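Two-component sensor histidine kinase (Nostoc sp., PDB 3OLO) probably senses a signal through its PAS domain and relays it by histidine autophosphorylation in a two-component system. Local coordinates at residues V23-C28 and D40-M45; F81-R86 and F93-S98. All blocks are in the same frame, centred on the assembly; numbering follows the deposited sequence. Where two conformers were deposited one is given.

Interaction 1. Residues V23-C28 and D40-M45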
# COMPACT_ATOMS: atom_id res chain seq x y z
N VAL A 23 -4.05 -4.92 3.83
CA VAL A 23 -4.83 -6.12 3.66
C VAL A 23 -4.90 -6.62 2.21
O VAL A 23 -5.00 -7.82 1.96
CB VAL A 23 -6.27 -5.87 4.20
CG1 VAL A 23 -7.26 -6.84 3.59
CG2 VAL A 23 -6.29 -5.95 5.72
N GLU A 24 -4.87 -5.71 1.25
CA GLU A 24 -5.07 -6.11 -0.14
C GLU A 24 -3.78 -6.64 -0.78
O GLU A 24 -2.71 -6.08 -0.58
CB GLU A 24 -5.61 -4.95 -0.97
CG GLU A 24 -5.55 -5.23 -2.47
CD GLU A 24 -6.74 -4.66 -3.23
OE1 GLU A 24 -7.13 -3.51 -2.94
OE2 GLU A 24 -7.28 -5.35 -4.11
N ALA A 25 -3.90 -7.70 -1.56
CA ALA A 25 -2.75 -8.21 -2.31
C ALA A 25 -2.32 -7.17 -3.34
O ALA A 25 -3.11 -6.75 -4.18
CB ALA A 25 -3.08 -9.53 -2.97
N SER A 26 -1.06 -6.77 -3.26
CA SER A 26 -0.49 -5.76 -4.14
C SER A 26 0.86 -6.26 -4.61
O SER A 26 1.63 -6.81 -3.81
CB SER A 26 -0.27 -4.45 -3.38
OG SER A 26 -1.42 -4.03 -2.67
N PHE A 27 1.19 -6.05 -5.88
CA PHE A 27 2.52 -6.45 -6.35
C PHE A 27 2.91 -5.74 -7.63
O PHE A 27 2.07 -5.13 -8.29
CB PHE A 27 2.60 -7.96 -6.54
CG PHE A 27 1.59 -8.52 -7.50
CD1 PHE A 27 1.80 -8.48 -8.87
CD2 PHE A 27 0.42 -9.11 -7.03
CE1 PHE A 27 0.87 -9.01 -9.76
CE2 PHE A 27 -0.52 -9.64 -7.90
CZ PHE A 27 -0.30 -9.59 -9.27
N CYS A 28 4.19 -5.80 -7.96
CA CYS A 28 4.70 -5.19 -9.19
C CYS A 28 5.23 -6.25 -10.14
O CYS A 28 5.91 -7.17 -9.71
CB CYS A 28 5.81 -4.19 -8.86
SG CYS A 28 5.23 -2.69 -8.04
N ASP A 40 3.02 -8.87 1.65
CA ASP A 40 2.66 -10.05 2.43
C ASP A 40 1.30 -10.64 2.02
O ASP A 40 1.15 -11.85 1.93
CB ASP A 40 2.66 -9.72 3.93
CG ASP A 40 4.05 -9.36 4.47
OD1 ASP A 40 5.06 -9.55 3.76
OD2 ASP A 40 4.15 -8.89 5.62
N ALA A 41 0.30 -9.79 1.76
CA ALA A 41 -1.02 -10.29 1.38
C ALA A 41 -0.95 -11.11 0.08
O ALA A 41 -1.68 -12.09 -0.07
CB ALA A 41 -2.03 -9.13 1.24
N THR A 42 -0.09 -10.72 -0.86
CA THR A 42 0.12 -11.51 -2.08
C THR A 42 0.74 -12.89 -1.79
O THR A 42 0.35 -13.88 -2.40
CB THR A 42 1.03 -10.76 -3.07
OG1 THR A 42 0.35 -9.61 -3.57
CG2 THR A 42 1.39 -11.66 -4.26
N CYS A 43 1.71 -12.95 -0.89
CA CYS A 43 2.26 -14.24 -0.49
C CYS A 43 1.16 -15.11 0.12
O CYS A 43 1.02 -16.28 -0.24
CB CYS A 43 3.42 -14.04 0.49
SG CYS A 43 4.69 -12.96 -0.20
N ARG A 44 0.35 -14.54 0.99
CA ARG A 44 -0.73 -15.29 1.60
C ARG A 44 -1.72 -15.83 0.56
O ARG A 44 -2.14 -16.99 0.62
CB ARG A 44 -1.49 -14.44 2.63
CG ARG A 44 -2.66 -15.20 3.26
CD ARG A 44 -3.79 -14.29 3.73
NE ARG A 44 -5.03 -15.06 3.86
CZ ARG A 44 -5.95 -15.20 2.90
NH1 ARG A 44 -5.79 -14.61 1.70
NH2 ARG A 44 -7.04 -15.93 3.14
N MSE A 45 -2.11 -14.99 -0.39
CA MSE A 45 -3.14 -15.37 -1.35
C MSE A 45 -2.65 -16.45 -2.31
O MSE A 45 -3.36 -17.42 -2.60
CB MSE A 45 -3.57 -14.14 -2.16
CG MSE A 45 -4.58 -14.45 -3.25
SE MSE A 45 -5.04 -12.84 -4.29
CE MSE A 45 -3.35 -12.53 -5.16

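Interaction 2. Residues F81-R86 and F93-S98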
# COMPACT_ATOMS: atom_id res chain seq x y z
N PHE A 81 -9.82 -6.32 -14.51
CA PHE A 81 -10.51 -7.47 -15.10
C PHE A 81 -10.35 -8.73 -14.24
O PHE A 81 -9.52 -8.77 -13.33
CB PHE A 81 -9.98 -7.73 -16.51
CG PHE A 81 -8.54 -8.17 -16.54
CD1 PHE A 81 -7.52 -7.24 -16.55
CD2 PHE A 81 -8.22 -9.52 -16.55
CE1 PHE A 81 -6.20 -7.65 -16.58
CE2 PHE A 81 -6.90 -9.93 -16.57
CZ PHE A 81 -5.88 -8.99 -16.59
N LYS A 82 -11.15 -9.75 -14.52
CA LYS A 82 -11.14 -10.99 -13.73
C LYS A 82 -10.27 -12.04 -14.38
O LYS A 82 -10.25 -12.19 -15.60
CB LYS A 82 -12.54 -11.60 -13.63
CG LYS A 82 -13.63 -10.65 -13.24
CD LYS A 82 -13.71 -10.47 -11.74
CE LYS A 82 -14.46 -9.20 -11.42
NZ LYS A 82 -13.72 -8.03 -11.95
N THR A 83 -9.57 -12.80 -13.55
CA THR A 83 -8.97 -14.03 -14.03
C THR A 83 -8.99 -15.05 -12.91
O THR A 83 -9.46 -14.76 -11.81
CB THR A 83 -7.56 -13.78 -14.55
OG1 THR A 83 -7.13 -14.90 -15.34
CG2 THR A 83 -6.60 -13.53 -13.39
N ARG A 84 -8.51 -16.26 -13.18
CA ARG A 84 -8.39 -17.29 -12.14
C ARG A 84 -6.92 -17.43 -11.77
O ARG A 84 -6.06 -17.44 -12.65
CB ARG A 84 -8.91 -18.64 -12.64
CG ARG A 84 -10.39 -18.63 -13.02
CD ARG A 84 -10.84 -19.99 -13.49
NE ARG A 84 -10.20 -20.38 -14.75
CZ ARG A 84 -10.02 -21.63 -15.15
NH1 ARG A 84 -10.41 -22.65 -14.39
NH2 ARG A 84 -9.43 -21.87 -16.31
N TYR A 85 -6.65 -17.53 -10.48
CA TYR A 85 -5.32 -17.84 -9.99
C TYR A 85 -5.25 -19.26 -9.43
O TYR A 85 -6.23 -19.77 -8.90
CB TYR A 85 -4.94 -16.89 -8.85
CG TYR A 85 -4.48 -15.51 -9.26
CD1 TYR A 85 -4.53 -15.09 -10.59
CD2 TYR A 85 -3.98 -14.64 -8.32
CE1 TYR A 85 -4.09 -13.81 -10.95
CE2 TYR A 85 -3.53 -13.37 -8.67
CZ TYR A 85 -3.59 -12.96 -9.98
OH TYR A 85 -3.15 -11.69 -10.32
N ARG A 86 -4.08 -19.89 -9.57
CA ARG A 86 -3.82 -21.15 -8.89
C ARG A 86 -2.76 -20.92 -7.84
O ARG A 86 -1.69 -20.38 -8.13
CB ARG A 86 -3.36 -22.24 -9.85
CG ARG A 86 -3.02 -23.54 -9.13
CD ARG A 86 -2.41 -24.57 -10.06
NE ARG A 86 -3.33 -24.98 -11.11
CZ ARG A 86 -3.16 -24.74 -12.41
NH1 ARG A 86 -2.08 -24.09 -12.84
NH2 ARG A 86 -4.06 -25.17 -13.28
N PHE A 93 -9.01 -20.09 -7.81
CA PHE A 93 -10.00 -19.12 -7.38
C PHE A 93 -10.06 -17.91 -8.31
O PHE A 93 -9.06 -17.54 -8.94
CB PHE A 93 -9.71 -18.68 -5.93
CG PHE A 93 -8.30 -18.22 -5.69
CD1 PHE A 93 -7.27 -19.13 -5.51
CD2 PHE A 93 -8.00 -16.86 -5.64
CE1 PHE A 93 -5.97 -18.71 -5.29
CE2 PHE A 93 -6.70 -16.43 -5.41
CZ PHE A 93 -5.68 -17.35 -5.24
N LEU A 94 -11.24 -17.30 -8.41
CA LEU A 94 -11.41 -16.10 -9.21
C LEU A 94 -10.90 -14.88 -8.45
O LEU A 94 -11.13 -14.75 -7.25
CB LEU A 94 -12.89 -15.91 -9.53
CG LEU A 94 -13.23 -14.84 -10.56
CD1 LEU A 94 -12.65 -15.19 -11.92
CD2 LEU A 94 -14.74 -14.69 -10.63
N VAL A 95 -10.20 -14.00 -9.16
CA VAL A 95 -9.75 -12.72 -8.62
C VAL A 95 -10.08 -11.59 -9.60
O VAL A 95 -10.42 -11.82 -10.76
CB VAL A 95 -8.23 -12.70 -8.36
CG1 VAL A 95 -7.83 -13.83 -7.43
CG2 VAL A 95 -7.46 -12.82 -9.67
N GLU A 96 -9.96 -10.36 -9.11
CA GLU A 96 -10.10 -9.16 -9.92
C GLU A 96 -8.79 -8.39 -9.79
O GLU A 96 -8.41 -7.98 -8.69
CB GLU A 96 -11.29 -8.33 -9.43
CG GLU A 96 -11.40 -6.95 -10.04
CD GLU A 96 -12.62 -6.19 -9.51
OE1 GLU A 96 -12.45 -5.37 -8.59
OE2 GLU A 96 -13.74 -6.42 -10.00
N MSE A 97 -8.09 -8.24 -10.91
CA MSE A 97 -6.81 -7.53 -10.93
C MSE A 97 -7.02 -6.12 -11.46
O MSE A 97 -7.70 -5.94 -12.46
CB MSE A 97 -5.82 -8.20 -11.89
CG MSE A 97 -5.25 -9.51 -11.46
SE MSE A 97 -4.13 -10.24 -12.93
CE MSE A 97 -2.57 -9.10 -12.80
N SER A 98 -6.41 -5.14 -10.80
CA SER A 98 -6.33 -3.77 -11.31
C SER A 98 -4.87 -3.44 -11.60
O SER A 98 -4.01 -3.57 -10.74
CB SER A 98 -6.89 -2.78 -10.30
OG SER A 98 -8.30 -2.90 -10.22

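Interaction 1. Residues V23-C28 and D40-M45
Thr42 and Ala41, on the first turn of helix 40-46, lie against the backbone of 23-26 and the side chains of Ala25 and Phe27. Thr42 OG1 lies beside the backbone N (chi1 -68°), on the strand side, with the methyl CG2 anti to that N; OG1 stands 3.1 Å from Ser26 O and 3.5 Å from Ala25 CB. The same hydroxyl lies in the plane of the Phe27 ring, at its edge, 3.5 Å from CD2, while Thr42 CG2 comes within 3.9 Å of that carbon. Phe27 holds CG between its backbone N and carbonyl carbon (chi1 58°); its side chain crosses that of Thr42 at about a right angle, and the ring also meets Phe35 edge-to-face. This is the start of the PAS fold: strand 25-29, inside the antiparallel five-stranded sheet, takes the first short helix after strand 35-38 at a steep angle; the axes of 25-28 and 40-45 run 105° apart and approach to 6.1 Å. Ala41 turns its methyl to the backbone carbonyls of Val23 and Glu24, CB lying 3.3 Å from Val23 O. Asn39 OD1 accepts from both Ser26 N and Thr42 N, tying strand to helix. One turn on, Met45, a selenomethionine bent at chi3, lays its CE methyl 3.7 Å from Ala25 CB. Ser26 points its CB away from the helix; its OG donates to Glu24 O from above the carbonyl plane, and its side chain packs on Leu18 of the second subunit.

Interaction 2. Residues F81-R86 and F93-S98
The beta hairpin of strands 78-86 and 92-104 forms one edge of the PAS sheet within the chain, and residues 81-86 pair antiparallel with 93-98. Phe81 with Met97, Thr83 with Val95 and Tyr85 with Phe93 are hydrogen-bonded pairs, each closed by two N-H...O bonds; Val95 N to Thr83 O is nearly straight (175°, 2.9 Å). Between them the non-hydrogen-bonded pairs put Lys82, Arg84, Leu94 and Glu96 on one face of the sheet. There Lys82, its chain bent at chi2 and chi4, brings NZ in a salt bridge to the anti lone pair of Glu96 OE2, away from OE1, which pairs with Arg115. On the opposite face, with Phe81, Thr83 and Met97, Val95 CG2 sits over the centre of the Tyr85 ring in a CH-pi contact, 3.7 Å from the centroid. At the ring's edge comes selenomethionine Met97, its SE 3.1 Å from Tyr85 OH and its CG 3.2 Å away, a tight fit round a buried hydroxyl with no polar partner in the model. Replacing Tyr85 by an alanine would probably open a gap over Val95 CG2 and set the end of Met97 free to turn. Met97 SE also approaches the Phe81 ring obliquely, 4.2 Å from CZ. Thr83 bonds through OG1 to Asp62 and leaves its methyl beside Val95. Phe93 has CG between its backbone N and carbonyl carbon (chi1 52°), bringing its ring under Tyr85 CB, which lies 3.7 Å from Phe93 CZ, offset toward the rim.

After helix 8-21 the chain enters strand 25-29, runs through strand 35-38, and returns as helix 40-46, where interaction 1 closes its loop. Helices 50-53 and 70-76 follow before the hairpin of interaction 2 opens and closes, so the two contacts stand in series, neither nesting nor crossing. In the sheet, strand 107-116 lies between strand 25-29 and the hairpin, joining both through backbone bonds. On one side of that sheet the contacts meet directly: Met45 CE packs 3.6 Å from Tyr85 CE2, and Phe27 CZ lies 3.7 Å from Tyr85 OH. Helix 40-46 thereby spans from the strand of interaction 1 to the hairpin of interaction 2.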